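Local coordinates for protein pyroglutatmate porin OpdO (Pseudomonas aeruginosa, PDB 3SZV) that probably serves as an outer-membrane porin of the OprD family, a beta-barrel channel through which small solutes such as carboxylates cross the membrane, at residues Leu127-Pro132 against Phe192-Gly197; Leu150-Val153 against Leu159-Arg162; Gln211-Leu214 against Tyr218-Thr221. All blocks are in the same frame, centred on the assembly; numbering follows the deposited sequence.

Contact 1: residues Leu127-Pro132 against Phe192-Gly197. With C8E ((hydroxyethyloxy)tri(ethyloxy)octane), chain I; C8E ((hydroxyethyloxy)tri(ethyloxy)octane), chain B.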
ATOM      1  N   LEU A 127       2.227   7.193  11.026  1.00 14.18           N
ATOM      2  CA  LEU A 127       2.811   6.006  10.401  1.00 14.32           C
ATOM      3  C   LEU A 127       2.302   5.818   8.982  1.00 14.63           C
ATOM      4  O   LEU A 127       1.160   6.143   8.660  1.00 15.46           O
ATOM      5  CB  LEU A 127       2.452   4.750  11.199  1.00 14.54           C
ATOM      6  CG  LEU A 127       2.915   4.753  12.650  1.00 14.34           C
ATOM      7  CD1 LEU A 127       2.334   3.527  13.351  1.00 15.82           C
ATOM      8  CD2 LEU A 127       4.439   4.779  12.753  1.00 15.97           C
ATOM      9  N   HIS A 128       3.166   5.265   8.137  1.00 13.14           N
ATOM     10  CA  HIS A 128       2.806   4.922   6.766  1.00 13.46           C
ATOM     11  C   HIS A 128       3.710   3.772   6.362  1.00 12.66           C
ATOM     12  O   HIS A 128       4.927   3.932   6.258  1.00 14.55           O
ATOM     13  CB  HIS A 128       2.973   6.121   5.811  1.00 14.04           C
ATOM     14  CG  HIS A 128       2.548   5.830   4.407  1.00 15.74           C
ATOM     15  ND1 HIS A 128       1.324   6.220   3.896  1.00 14.12           N
ATOM     16  CD2 HIS A 128       3.180   5.179   3.400  1.00 17.41           C
ATOM     17  CE1 HIS A 128       1.222   5.817   2.644  1.00 15.74           C
ATOM     18  NE2 HIS A 128       2.337   5.180   2.314  1.00 17.51           N
ATOM     19  N   PHE A 129       3.124   2.591   6.194  1.00 12.68           N
ATOM     20  CA  PHE A 129       3.917   1.404   5.925  1.00 12.67           C
ATOM     21  C   PHE A 129       3.043   0.368   5.232  1.00 11.88           C
ATOM     22  O   PHE A 129       1.810   0.530   5.142  1.00 12.63           O
ATOM     23  CB  PHE A 129       4.500   0.846   7.239  1.00 13.76           C
ATOM     24  CG  PHE A 129       3.453   0.345   8.203  1.00 12.98           C
ATOM     25  CD1 PHE A 129       2.791   1.215   9.068  1.00 14.40           C
ATOM     26  CD2 PHE A 129       3.126  -1.001   8.250  1.00 13.10           C
ATOM     27  CE1 PHE A 129       1.820   0.743   9.964  1.00 14.02           C
ATOM     28  CE2 PHE A 129       2.163  -1.483   9.133  1.00 14.10           C
ATOM     29  CZ  PHE A 129       1.498  -0.619   9.991  1.00 13.35           C
ATOM     30  N   LYS A 130       3.684  -0.688   4.743  1.00 11.74           N
ATOM     31  CA  LYS A 130       3.025  -1.778   4.041  1.00 11.80           C
ATOM     32  C   LYS A 130       3.284  -3.080   4.784  1.00 14.17           C
ATOM     33  O   LYS A 130       4.411  -3.363   5.202  1.00 14.35           O
ATOM     34  CB  LYS A 130       3.591  -1.928   2.621  1.00 14.46           C
ATOM     35  CG  LYS A 130       3.672  -0.654   1.792  1.00 18.02           C
ATOM     36  CD  LYS A 130       2.308  -0.137   1.396  1.00 17.20           C
ATOM     37  CE  LYS A 130       2.486   1.049   0.437  1.00 20.89           C
ATOM     38  NZ  LYS A 130       1.194   1.522  -0.152  1.00 18.30           N
ATOM     39  N   SER A 131       2.242  -3.879   4.945  1.00 11.56           N
ATOM     40  CA  SER A 131       2.365  -5.210   5.538  1.00 11.95           C
ATOM     41  C   SER A 131       1.167  -6.029   5.094  1.00 12.10           C
ATOM     42  O   SER A 131       0.157  -5.462   4.676  1.00 12.05           O
ATOM     43  CB  SER A 131       2.426  -5.152   7.072  1.00 13.17           C
ATOM     44  OG  SER A 131       1.167  -4.844   7.653  1.00 12.98           O
ATOM     45  N   PRO A 132       1.247  -7.356   5.198  1.00 11.13           N
ATOM     46  CA  PRO A 132       0.124  -8.151   4.692  1.00 10.97           C
ATOM     47  C   PRO A 132      -1.213  -7.761   5.318  1.00 11.19           C
ATOM     48  O   PRO A 132      -2.213  -7.697   4.581  1.00 12.96           O
ATOM     49  CB  PRO A 132       0.532  -9.586   5.057  1.00 11.58           C
ATOM     50  CG  PRO A 132       2.045  -9.541   4.941  1.00 11.74           C
ATOM     51  CD  PRO A 132       2.413  -8.203   5.546  1.00 13.12           C
ATOM     52  N   PHE A 192      -6.200  -1.423  15.929  1.00 15.20           N
ATOM     53  CA  PHE A 192      -5.681  -2.488  15.093  1.00 13.66           C
ATOM     54  C   PHE A 192      -4.334  -2.920  15.623  1.00 14.98           C
ATOM     55  O   PHE A 192      -3.425  -2.098  15.783  1.00 15.38           O
ATOM     56  CB  PHE A 192      -5.546  -2.094  13.622  1.00 14.08           C
ATOM     57  CG  PHE A 192      -5.151  -3.251  12.754  1.00 12.66           C
ATOM     58  CD1 PHE A 192      -3.823  -3.465  12.401  1.00 14.55           C
ATOM     59  CD2 PHE A 192      -6.101  -4.178  12.369  1.00 13.92           C
ATOM     60  CE1 PHE A 192      -3.461  -4.567  11.641  1.00 14.21           C
ATOM     61  CE2 PHE A 192      -5.753  -5.282  11.610  1.00 14.27           C
ATOM     62  CZ  PHE A 192      -4.421  -5.472  11.243  1.00 13.82           C
ATOM     63  N   ASP A 193      -4.211  -4.207  15.924  1.00 14.67           N
ATOM     64  CA  ASP A 193      -2.984  -4.757  16.450  1.00 13.47           C
ATOM     65  C   ASP A 193      -2.532  -5.905  15.568  1.00 15.90           C
ATOM     66  O   ASP A 193      -3.345  -6.733  15.158  1.00 15.84           O
ATOM     67  CB  ASP A 193      -3.207  -5.280  17.870  1.00 15.42           C
ATOM     68  CG  ASP A 193      -3.544  -4.174  18.840  1.00 21.40           C
ATOM     69  OD1 ASP A 193      -2.628  -3.420  19.206  1.00 25.10           O
ATOM     70  OD2 ASP A 193      -4.720  -4.059  19.247  1.00 27.07           O
ATOM     71  N   PHE A 194      -1.239  -5.987  15.281  1.00 15.63           N
ATOM     72  CA  PHE A 194      -0.726  -7.161  14.578  1.00 13.63           C
ATOM     73  C   PHE A 194       0.719  -7.418  14.964  1.00 15.16           C
ATOM     74  O   PHE A 194       1.430  -6.537  15.458  1.00 15.29           O
ATOM     75  CB  PHE A 194      -0.835  -7.012  13.058  1.00 13.51           C
ATOM     76  CG  PHE A 194       0.368  -6.336  12.416  1.00 13.97           C
ATOM     77  CD1 PHE A 194       1.430  -7.095  11.941  1.00 14.33           C
ATOM     78  CD2 PHE A 194       0.433  -4.953  12.292  1.00 14.88           C
ATOM     79  CE1 PHE A 194       2.542  -6.496  11.355  1.00 14.00           C
ATOM     80  CE2 PHE A 194       1.552  -4.344  11.708  1.00 15.94           C
ATOM     81  CZ  PHE A 194       2.610  -5.121  11.240  1.00 14.58           C
ATOM     82  N   ALA A 195       1.142  -8.653  14.756  1.00 14.05           N
ATOM     83  CA  ALA A 195       2.549  -8.996  14.784  1.00 14.78           C
ATOM     84  C   ALA A 195       2.781  -9.995  13.676  1.00 13.92           C
ATOM     85  O   ALA A 195       1.874 -10.754  13.300  1.00 15.17           O
ATOM     86  CB  ALA A 195       2.957  -9.570  16.137  1.00 17.16           C
ATOM     87  N   GLY A 196       3.990 -10.018  13.144  1.00 14.45           N
ATOM     88  CA  GLY A 196       4.270 -10.921  12.044  1.00 15.17           C
ATOM     89  C   GLY A 196       5.752 -11.092  11.803  1.00 14.82           C
ATOM     90  O   GLY A 196       6.576 -10.241  12.182  1.00 16.49           O
ATOM     91  N   GLY A 197       6.090 -12.203  11.167  1.00 14.59           N
ATOM     92  CA  GLY A 197       7.461 -12.498  10.817  1.00 15.08           C
ATOM     93  C   GLY A 197       7.596 -12.812   9.349  1.00 13.79           C
ATOM     94  O   GLY A 197       6.717 -13.466   8.763  1.00 14.80           O
TER
HETATM   95  C4  C8E I 392      -7.056 -14.846  13.076  1.00 29.40           C
HETATM   96  C5  C8E I 392      -6.464 -14.523  14.444  1.00 43.80           C
HETATM   97  C6  C8E I 392      -5.895 -13.109  14.438  1.00 21.66           C
HETATM   98  C7  C8E I 392      -6.113 -12.397  15.761  1.00 35.82           C
HETATM   99  C8  C8E I 392      -5.182 -12.880  16.865  1.00 50.52           C
HETATM  100  O9  C8E I 392      -4.834 -11.785  17.692  1.00 70.81           O
HETATM  101  C10 C8E I 392      -4.062 -10.808  17.026  1.00 55.78           C
HETATM  102  C11 C8E I 392      -2.802 -10.646  17.866  1.00 61.22           C
HETATM  103  O12 C8E I 392      -1.850  -9.772  17.312  1.00 51.80           O
HETATM  104  C13 C8E I 392      -0.987  -9.320  18.333  1.00 57.83           C
HETATM  105  C14 C8E I 392      -0.491  -7.904  18.069  1.00 58.24           C
HETATM  106  O15 C8E I 392       0.577  -7.632  18.950  1.00 71.47           O
HETATM  107  C16 C8E I 392       0.680  -6.274  19.312  1.00 49.42           C
HETATM  108  C17 C8E I 392       1.881  -5.659  18.590  1.00 53.02           C
HETATM  109  O18 C8E I 392       2.141  -4.348  19.042  1.00 65.04           O
HETATM  110  C19 C8E I 392       3.500  -4.135  19.364  1.00 61.07           C
HETATM  111  C20 C8E I 392       4.022  -2.913  18.613  1.00 47.38           C
HETATM  112  O21 C8E I 392       4.304  -1.876  19.529  1.00 58.41           O
HETATM  113  C3  C8E B 385       0.113 -12.350  17.197  1.00 49.62           C
HETATM  114  C4  C8E B 385       1.444 -13.091  17.251  1.00 49.67           C
HETATM  115  C5  C8E B 385       1.795 -13.700  15.899  1.00 48.73           C
HETATM  116  C6  C8E B 385       3.246 -14.164  15.874  1.00 48.77           C
HETATM  117  C7  C8E B 385       3.888 -13.849  14.533  1.00 48.61           C
HETATM  118  C8  C8E B 385       4.327 -15.112  13.805  1.00 47.71           C
HETATM  119  O9  C8E B 385       5.732 -15.118  13.706  1.00 48.01           O
HETATM  120  C10 C8E B 385       6.214 -16.273  13.057  1.00 48.08           C
HETATM  121  C11 C8E B 385       6.910 -15.805  11.783  1.00 48.87           C
HETATM  122  O12 C8E B 385       7.868 -16.740  11.340  1.00 48.25           O
HETATM  123  C13 C8E B 385       8.036 -16.680   9.940  1.00 46.26           C
HETATM  124  C14 C8E B 385       7.902 -18.066   9.327  1.00 45.77           C
HETATM  125  O15 C8E B 385       6.559 -18.237   8.952  1.00 44.57           O
HETATM  126  C16 C8E B 385       6.102 -19.563   9.063  1.00 45.81           C
HETATM  127  C17 C8E B 385       4.940 -19.707   8.088  1.00 46.63           C
HETATM  128  O18 C8E B 385       5.361 -20.290   6.878  1.00 46.66           O
HETATM  129  C19 C8E B 385       4.248 -20.717   6.125  1.00 49.95           C
HETATM  130  C20 C8E B 385       4.551 -20.671   4.633  1.00 51.12           C
HETATM  131  O21 C8E B 385       3.672 -21.562   3.980  1.00 50.95           O
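Over one face of the F194 ring sits the hydroxyl of S131, with OG 3.9 Å from CZ, while the ring of F129 meets the same phenyl obliquely, CE2 of F129 lying 3.9 Å from CE2 of F194. The two phenylalanines approach from opposite directions and slide past one another, touching through CE2 and CZ of F129 and CE2 of F194. In both, CG sits between the backbone N and the carbonyl carbon (chi1 88° in F194, 65° in F129), and from there each ring extends across the gap. The overlap is modest, and between these segments it is wholly van der Waals in character. The hydroxyl resting on F194 has its polar partner within its own loop, the carbonyl oxygen of V134, and is thereby held over the ring. The loop is further tied by K130 NZ to A136 O and by S131 O to the hydroxyl of S135. On the strand, F194 is paired through its backbone with A164. Detergent covers the other side of this strand: C17 of one C8E molecule (chain I) lies 3.3 Å from F194 O, and C11 of a second (chain B) lies 3.5 Å from G197 CA. The aromatic ring thus points inward from a wall whose outside meets lipid-like chains. A long segment between two strands that folds against the inner wall of its own barrel is the hallmark of porins, and by strand order this one probably corresponds to L3, the loop that narrows the channel in OprD-family porins.

Contact 2: residues Leu150-Val153 against Leu159-Arg162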
ATOM      1  N   LEU A 150       4.795   1.405  15.759  1.00 15.06           N
ATOM      2  CA  LEU A 150       5.256   0.365  14.841  1.00 14.23           C
ATOM      3  C   LEU A 150       6.668  -0.033  15.223  1.00 14.17           C
ATOM      4  O   LEU A 150       7.561   0.810  15.325  1.00 14.75           O
ATOM      5  CB  LEU A 150       5.225   0.870  13.392  1.00 15.18           C
ATOM      6  CG  LEU A 150       5.892  -0.017  12.340  1.00 14.60           C
ATOM      7  CD1 LEU A 150       5.111  -1.313  12.146  1.00 17.14           C
ATOM      8  CD2 LEU A 150       6.026   0.732  11.006  1.00 16.84           C
ATOM      9  N   LEU A 151       6.866  -1.327  15.453  1.00 15.84           N
ATOM     10  CA  LEU A 151       8.166  -1.856  15.835  1.00 15.47           C
ATOM     11  C   LEU A 151       8.687  -2.774  14.745  1.00 15.55           C
ATOM     12  O   LEU A 151       7.954  -3.635  14.248  1.00 17.20           O
ATOM     13  CB  LEU A 151       8.053  -2.614  17.161  1.00 17.75           C
ATOM     14  CG  LEU A 151       9.326  -3.262  17.705  1.00 19.42           C
ATOM     15  CD1 LEU A 151      10.415  -2.228  17.993  1.00 20.57           C
ATOM     16  CD2 LEU A 151       8.986  -4.060  18.954  1.00 24.20           C
ATOM     17  N   ASP A 152       9.951  -2.606  14.383  1.00 16.95           N
ATOM     18  CA  ASP A 152      10.590  -3.405  13.344  1.00 17.14           C
ATOM     19  C   ASP A 152      11.890  -3.958  13.911  1.00 17.96           C
ATOM     20  O   ASP A 152      12.787  -3.194  14.249  1.00 17.96           O
ATOM     21  CB  ASP A 152      10.874  -2.530  12.117  1.00 18.34           C
ATOM     22  CG  ASP A 152      11.348  -3.328  10.918  1.00 23.13           C
ATOM     23  OD1 ASP A 152      12.351  -4.064  11.029  1.00 28.69           O
ATOM     24  OD2 ASP A 152      10.722  -3.216   9.847  1.00 25.69           O
ATOM     25  N   VAL A 153      11.987  -5.279  14.033  1.00 17.65           N
ATOM     26  CA  VAL A 153      13.117  -5.934  14.678  1.00 17.98           C
ATOM     27  C   VAL A 153      13.849  -6.819  13.677  1.00 18.58           C
ATOM     28  O   VAL A 153      13.277  -7.796  13.171  1.00 18.06           O
ATOM     29  CB  VAL A 153      12.637  -6.808  15.866  1.00 19.76           C
ATOM     30  CG1 VAL A 153      13.777  -7.647  16.441  1.00 19.84           C
ATOM     31  CG2 VAL A 153      12.006  -5.935  16.953  1.00 23.47           C
ATOM     32  N   LEU A 159      15.533 -12.868   9.292  1.00 19.84           N
ATOM     33  CA  LEU A 159      14.233 -12.755   9.944  1.00 18.47           C
ATOM     34  C   LEU A 159      13.875 -11.314  10.265  1.00 21.01           C
ATOM     35  O   LEU A 159      14.638 -10.608  10.942  1.00 22.15           O
ATOM     36  CB  LEU A 159      14.199 -13.588  11.227  1.00 20.65           C
ATOM     37  CG  LEU A 159      12.892 -13.510  12.024  1.00 21.49           C
ATOM     38  CD1 LEU A 159      11.734 -14.183  11.269  1.00 21.08           C
ATOM     39  CD2 LEU A 159      13.068 -14.156  13.385  1.00 23.05           C
ATOM     40  N   THR A 160      12.727 -10.875   9.760  1.00 17.78           N
ATOM     41  CA  THR A 160      12.163  -9.590  10.115  1.00 17.29           C
ATOM     42  C   THR A 160      10.920  -9.814  10.949  1.00 18.49           C
ATOM     43  O   THR A 160      10.015 -10.540  10.530  1.00 18.72           O
ATOM     44  CB  THR A 160      11.787  -8.794   8.865  1.00 20.52           C
ATOM     45  OG1 THR A 160      12.966  -8.588   8.081  1.00 21.70           O
ATOM     46  CG2 THR A 160      11.176  -7.439   9.231  1.00 19.80           C
ATOM     47  N   LEU A 161      10.885  -9.231  12.140  1.00 15.72           N
ATOM     48  CA  LEU A 161       9.707  -9.276  12.985  1.00 14.57           C
ATOM     49  C   LEU A 161       9.123  -7.883  13.075  1.00 14.73           C
ATOM     50  O   LEU A 161       9.854  -6.916  13.288  1.00 16.41           O
ATOM     51  CB  LEU A 161      10.062  -9.783  14.382  1.00 18.19           C
ATOM     52  CG  LEU A 161      10.647 -11.186  14.476  1.00 19.34           C
ATOM     53  CD1 LEU A 161      11.173 -11.430  15.886  1.00 21.63           C
ATOM     54  CD2 LEU A 161       9.587 -12.204  14.108  1.00 19.81           C
ATOM     55  N   ARG A 162       7.820  -7.767  12.860  1.00 14.45           N
ATOM     56  CA  ARG A 162       7.161  -6.468  12.955  1.00 14.63           C
ATOM     57  C   ARG A 162       5.923  -6.572  13.809  1.00 14.84           C
ATOM     58  O   ARG A 162       5.299  -7.633  13.910  1.00 15.09           O
ATOM     59  CB  ARG A 162       6.788  -5.939  11.576  1.00 16.52           C
ATOM     60  CG  ARG A 162       7.976  -5.395  10.785  1.00 16.07           C
ATOM     61  CD  ARG A 162       7.541  -4.960   9.391  1.00 17.65           C
ATOM     62  NE  ARG A 162       7.096  -6.109   8.607  1.00 16.81           N
ATOM     63  CZ  ARG A 162       6.406  -6.021   7.472  1.00 18.17           C
ATOM     64  NH1 ARG A 162       6.058  -4.821   7.008  1.00 16.28           N
ATOM     65  NH2 ARG A 162       6.061  -7.133   6.813  1.00 17.41           N
TER
HETATM   66  O   HOH W   1      14.774 -10.320  13.624  1.00 20.04           O
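V153 and L161 face each other as an antiparallel hydrogen-bonded pair: V153 N donates to L161 O at 2.8 Å, and L161 N returns the bond to V153 O at 3.0 Å, nearly straight at 178° and in the carbonyl plane. V153 O has a second partner, a water that also donates to L159 O (2.7 Å) and so bridges the strands on the way to the hairpin turn. One residue along, D152 and R162 form a non-hydrogen-bonded pair, where R162 CA comes 3.2 Å from L151 O in a CA-H...O contact. Their side chains run side by side, but the carboxylate meets only the aliphatic part of the arginine, OD2 of D152 lying 3.6 Å from CG of R162. The chain of R162 then bends at chi3 (-65°), leaving NE 4.8 Å from D152 OD2. Further out, each charged end has a different partner: R162 NH2 forms a salt bridge with D198 and NH1 bonds to K130 O, while D152 OD1 accepts from Q154 NE2. Any attraction between the two charges therefore probably acts at a distance, beside the packing of the carboxylate on the arginine's methylenes, and the arginine spends its bonds joining the hairpin to the next strand and to the infolded loop.

Contact 3: residues Gln211-Leu214 against Tyr218-Thr221. With C8E ((hydroxyethyloxy)tri(ethyloxy)octane), chain I; C8E ((hydroxyethyloxy)tri(ethyloxy)octane), chain B.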
ATOM      1  N   GLN A 211      -0.396 -12.109  12.161  1.00 13.23           N
ATOM      2  CA  GLN A 211      -1.653 -12.301  12.868  1.00 12.50           C
ATOM      3  C   GLN A 211      -2.111 -10.963  13.420  1.00 15.55           C
ATOM      4  O   GLN A 211      -1.320 -10.224  14.011  1.00 15.44           O
ATOM      5  CB  GLN A 211      -1.427 -13.295  13.996  1.00 16.77           C
ATOM      6  CG  GLN A 211      -2.643 -13.618  14.833  1.00 21.48           C
ATOM      7  CD  GLN A 211      -2.370 -14.760  15.796  1.00 22.38           C
ATOM      8  OE1 GLN A 211      -1.763 -15.768  15.425  1.00 20.23           O
ATOM      9  NE2 GLN A 211      -2.797 -14.601  17.040  1.00 36.30           N
ATOM     10  N   GLY A 212      -3.385 -10.645  13.242  1.00 13.68           N
ATOM     11  CA  GLY A 212      -3.864  -9.318  13.577  1.00 14.43           C
ATOM     12  C   GLY A 212      -5.321  -9.292  13.984  1.00 13.68           C
ATOM     13  O   GLY A 212      -6.048 -10.272  13.832  1.00 14.44           O
ATOM     14  N   ARG A 213      -5.738  -8.147  14.505  1.00 14.45           N
ATOM     15  CA  ARG A 213      -7.090  -7.966  14.996  1.00 15.06           C
ATOM     16  C   ARG A 213      -7.491  -6.519  14.817  1.00 15.52           C
ATOM     17  O   ARG A 213      -6.783  -5.607  15.269  1.00 15.62           O
ATOM     18  CB  ARG A 213      -7.157  -8.334  16.482  1.00 17.49           C
ATOM     19  CG  ARG A 213      -8.497  -8.040  17.142  1.00 18.71           C
ATOM     20  CD  ARG A 213      -8.460  -8.276  18.647  1.00 21.79           C
ATOM     21  NE  ARG A 213      -7.666  -7.260  19.334  1.00 22.66           N
ATOM     22  CZ  ARG A 213      -7.509  -7.188  20.651  1.00 36.89           C
ATOM     23  NH1 ARG A 213      -8.103  -8.076  21.445  1.00 37.69           N
ATOM     24  NH2 ARG A 213      -6.759  -6.225  21.175  1.00 34.17           N
ATOM     25  N   LEU A 214      -8.617  -6.303  14.148  1.00 13.84           N
ATOM     26  CA  LEU A 214      -9.277  -5.007  14.176  1.00 13.28           C
ATOM     27  C   LEU A 214     -10.330  -5.140  15.276  1.00 15.58           C
ATOM     28  O   LEU A 214     -11.392  -5.759  15.074  1.00 14.62           O
ATOM     29  CB  LEU A 214      -9.890  -4.687  12.820  1.00 14.28           C
ATOM     30  CG  LEU A 214     -10.489  -3.289  12.649  1.00 12.85           C
ATOM     31  CD1 LEU A 214      -9.430  -2.209  12.905  1.00 15.00           C
ATOM     32  CD2 LEU A 214     -11.061  -3.126  11.261  1.00 15.17           C
ATOM     33  N   TYR A 218     -12.923  -7.786  13.443  1.00 13.99           N
ATOM     34  CA  TYR A 218     -12.426  -9.053  12.928  1.00 14.00           C
ATOM     35  C   TYR A 218     -11.031  -9.435  13.424  1.00 14.30           C
ATOM     36  O   TYR A 218     -10.257  -8.584  13.885  1.00 14.70           O
ATOM     37  CB  TYR A 218     -12.468  -9.074  11.389  1.00 13.97           C
ATOM     38  CG  TYR A 218     -11.428  -8.202  10.693  1.00 12.93           C
ATOM     39  CD1 TYR A 218     -10.094  -8.598  10.612  1.00 13.52           C
ATOM     40  CD2 TYR A 218     -11.778  -6.982  10.111  1.00 12.80           C
ATOM     41  CE1 TYR A 218      -9.134  -7.806   9.964  1.00 14.13           C
ATOM     42  CE2 TYR A 218     -10.824  -6.178   9.471  1.00 13.56           C
ATOM     43  CZ  TYR A 218      -9.511  -6.596   9.405  1.00 11.55           C
ATOM     44  OH  TYR A 218      -8.587  -5.795   8.767  1.00 12.81           O
ATOM     45  N   ARG A 219     -10.732 -10.726  13.333  1.00 13.80           N
ATOM     46  CA  ARG A 219      -9.386 -11.257  13.520  1.00 13.37           C
ATOM     47  C   ARG A 219      -8.967 -11.823  12.173  1.00 13.89           C
ATOM     48  O   ARG A 219      -9.781 -12.420  11.466  1.00 14.86           O
ATOM     49  CB  ARG A 219      -9.372 -12.379  14.559  1.00 17.23           C
ATOM     50  CG  ARG A 219      -9.892 -11.986  15.933  1.00 19.27           C
ATOM     51  CD  ARG A 219     -10.075 -13.229  16.824  1.00 21.91           C
ATOM     52  NE  ARG A 219     -10.682 -12.871  18.096  1.00 26.81           N
ATOM     53  CZ  ARG A 219     -10.882 -13.727  19.093  1.00 33.11           C
ATOM     54  NH1 ARG A 219     -10.515 -14.994  18.963  1.00 37.79           N
ATOM     55  NH2 ARG A 219     -11.443 -13.315  20.222  1.00 37.08           N
ATOM     56  N   GLN A 220      -7.700 -11.677  11.818  1.00 13.53           N
ATOM     57  CA  GLN A 220      -7.221 -12.195  10.544  1.00 13.79           C
ATOM     58  C   GLN A 220      -5.789 -12.694  10.666  1.00 14.84           C
ATOM     59  O   GLN A 220      -4.961 -12.063  11.320  1.00 15.14           O
ATOM     60  CB  GLN A 220      -7.304 -11.104   9.481  1.00 13.44           C
ATOM     61  CG  GLN A 220      -7.042 -11.565   8.051  1.00 14.02           C
ATOM     62  CD  GLN A 220      -7.277 -10.443   7.070  1.00 13.78           C
ATOM     63  OE1 GLN A 220      -6.814  -9.332   7.280  1.00 14.24           O
ATOM     64  NE2 GLN A 220      -8.031 -10.713   6.003  1.00 13.67           N
ATOM     65  N   THR A 221      -5.510 -13.832  10.048  1.00 13.06           N
ATOM     66  CA  THR A 221      -4.161 -14.379   9.990  1.00 13.42           C
ATOM     67  C   THR A 221      -3.795 -14.602   8.540  1.00 12.84           C
ATOM     68  O   THR A 221      -4.633 -15.050   7.751  1.00 13.89           O
ATOM     69  CB  THR A 221      -4.070 -15.689  10.766  1.00 16.28           C
ATOM     70  OG1 THR A 221      -4.397 -15.424  12.137  1.00 19.93           O
ATOM     71  CG2 THR A 221      -2.651 -16.291  10.683  1.00 17.02           C
TER
HETATM   72  C4  C8E I 392      -7.056 -14.846  13.076  1.00 29.40           C
HETATM   73  C5  C8E I 392      -6.464 -14.523  14.444  1.00 43.80           C
HETATM   74  C6  C8E I 392      -5.895 -13.109  14.438  1.00 21.66           C
HETATM   75  C7  C8E I 392      -6.113 -12.397  15.761  1.00 35.82           C
HETATM   76  C8  C8E I 392      -5.182 -12.880  16.865  1.00 50.52           C
HETATM   77  O9  C8E I 392      -4.834 -11.785  17.692  1.00 70.81           O
HETATM   78  C10 C8E I 392      -4.062 -10.808  17.026  1.00 55.78           C
HETATM   79  C11 C8E I 392      -2.802 -10.646  17.866  1.00 61.22           C
HETATM   80  O12 C8E I 392      -1.850  -9.772  17.312  1.00 51.80           O
HETATM   81  C13 C8E I 392      -0.987  -9.320  18.333  1.00 57.83           C
HETATM   82  C14 C8E I 392      -0.491  -7.904  18.069  1.00 58.24           C
HETATM   83  O15 C8E I 392       0.577  -7.632  18.950  1.00 71.47           O
HETATM   84  C16 C8E I 392       0.680  -6.274  19.312  1.00 49.42           C
HETATM   85  C17 C8E I 392       1.881  -5.659  18.590  1.00 53.02           C
HETATM   86  O18 C8E I 392       2.141  -4.348  19.042  1.00 65.04           O
HETATM   87  C19 C8E I 392       3.500  -4.135  19.364  1.00 61.07           C
HETATM   88  C20 C8E I 392       4.022  -2.913  18.613  1.00 47.38           C
HETATM   89  O21 C8E I 392       4.304  -1.876  19.529  1.00 58.41           O
HETATM   90  C3  C8E B 385       0.113 -12.350  17.197  1.00 49.62           C
HETATM   91  C4  C8E B 385       1.444 -13.091  17.251  1.00 49.67           C
HETATM   92  C5  C8E B 385       1.795 -13.700  15.899  1.00 48.73           C
HETATM   93  C6  C8E B 385       3.246 -14.164  15.874  1.00 48.77           C
HETATM   94  C7  C8E B 385       3.888 -13.849  14.533  1.00 48.61           C
HETATM   95  C8  C8E B 385       4.327 -15.112  13.805  1.00 47.71           C
HETATM   96  O9  C8E B 385       5.732 -15.118  13.706  1.00 48.01           O
HETATM   97  C10 C8E B 385       6.214 -16.273  13.057  1.00 48.08           C
HETATM   98  C11 C8E B 385       6.910 -15.805  11.783  1.00 48.87           C
HETATM   99  O12 C8E B 385       7.868 -16.740  11.340  1.00 48.25           O
HETATM  100  C13 C8E B 385       8.036 -16.680   9.940  1.00 46.26           C
HETATM  101  C14 C8E B 385       7.902 -18.066   9.327  1.00 45.77           C
HETATM  102  O15 C8E B 385       6.559 -18.237   8.952  1.00 44.57           O
HETATM  103  C16 C8E B 385       6.102 -19.563   9.063  1.00 45.81           C
HETATM  104  C17 C8E B 385       4.940 -19.707   8.088  1.00 46.63           C
HETATM  105  O18 C8E B 385       5.361 -20.290   6.878  1.00 46.66           O
HETATM  106  C19 C8E B 385       4.248 -20.717   6.125  1.00 49.95           C
HETATM  107  C20 C8E B 385       4.551 -20.671   4.633  1.00 51.12           C
HETATM  108  O21 C8E B 385       3.672 -21.562   3.980  1.00 50.95           O
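L214 and Y218 close a beta hairpin of the barrel wall, flanking the three-residue connection between strands 205-214 and 218-230. They bury more surface here than any other pair and are bonded twice: L214 N to Y218 O at 2.8 Å, and Y218 N to L214 O at 3.0 Å. Their side chains share a face of the sheet and cross at a slant. CB of L214 stands over one face of the tyrosine ring, 3.9 Å from its centroid and 16° off the normal, a CH-pi contact, while CD2 of L214 reaches CE2 of Y218 at 3.5 Å. The ring gets there because CG of Y218 lies between its backbone N and carbonyl carbon (chi1 72°), swinging the phenol across toward the leucine. Beyond the two segments, F192 touches both side chains, so the pair belongs to a larger apolar cluster. On the other face R213 and R219 are neighbours whose charged ends do not touch. Each has its own acidic partner, R219 NE in a salt bridge with D249 and R213 in a long, weak ion pair with D193. Farther from the turn, G212 N donates to Q220 O at 2.9 Å. Q211, third in buried area, sends its extended side chain outward from the strand into detergent, and its CB lies 3.7 Å from C3 of the C8E of chain B.

Overall arrangement
Five successive strands of the barrel wall carry the contacts. Contact 2 lies on the hairpin of strands 149-156 and 159-170, strand 186-200 follows with the wall side of contact 1, and contact 3 occupies the hairpin of 205-214 and 218-230. In chain order, contact 2 falls between the two segments of contact 1, and contact 3 comes last. The centre of contact 1 is about 9 Å from that of contact 2 and about 11 Å from that of contact 3. Contacts 2 and 3, with centres about 17 Å apart, do not touch. Backbone bonds G196 N to R162 O and Q211 N to A195 O make the wall continuous, while K130 O to R162 NH1 ties in the loop.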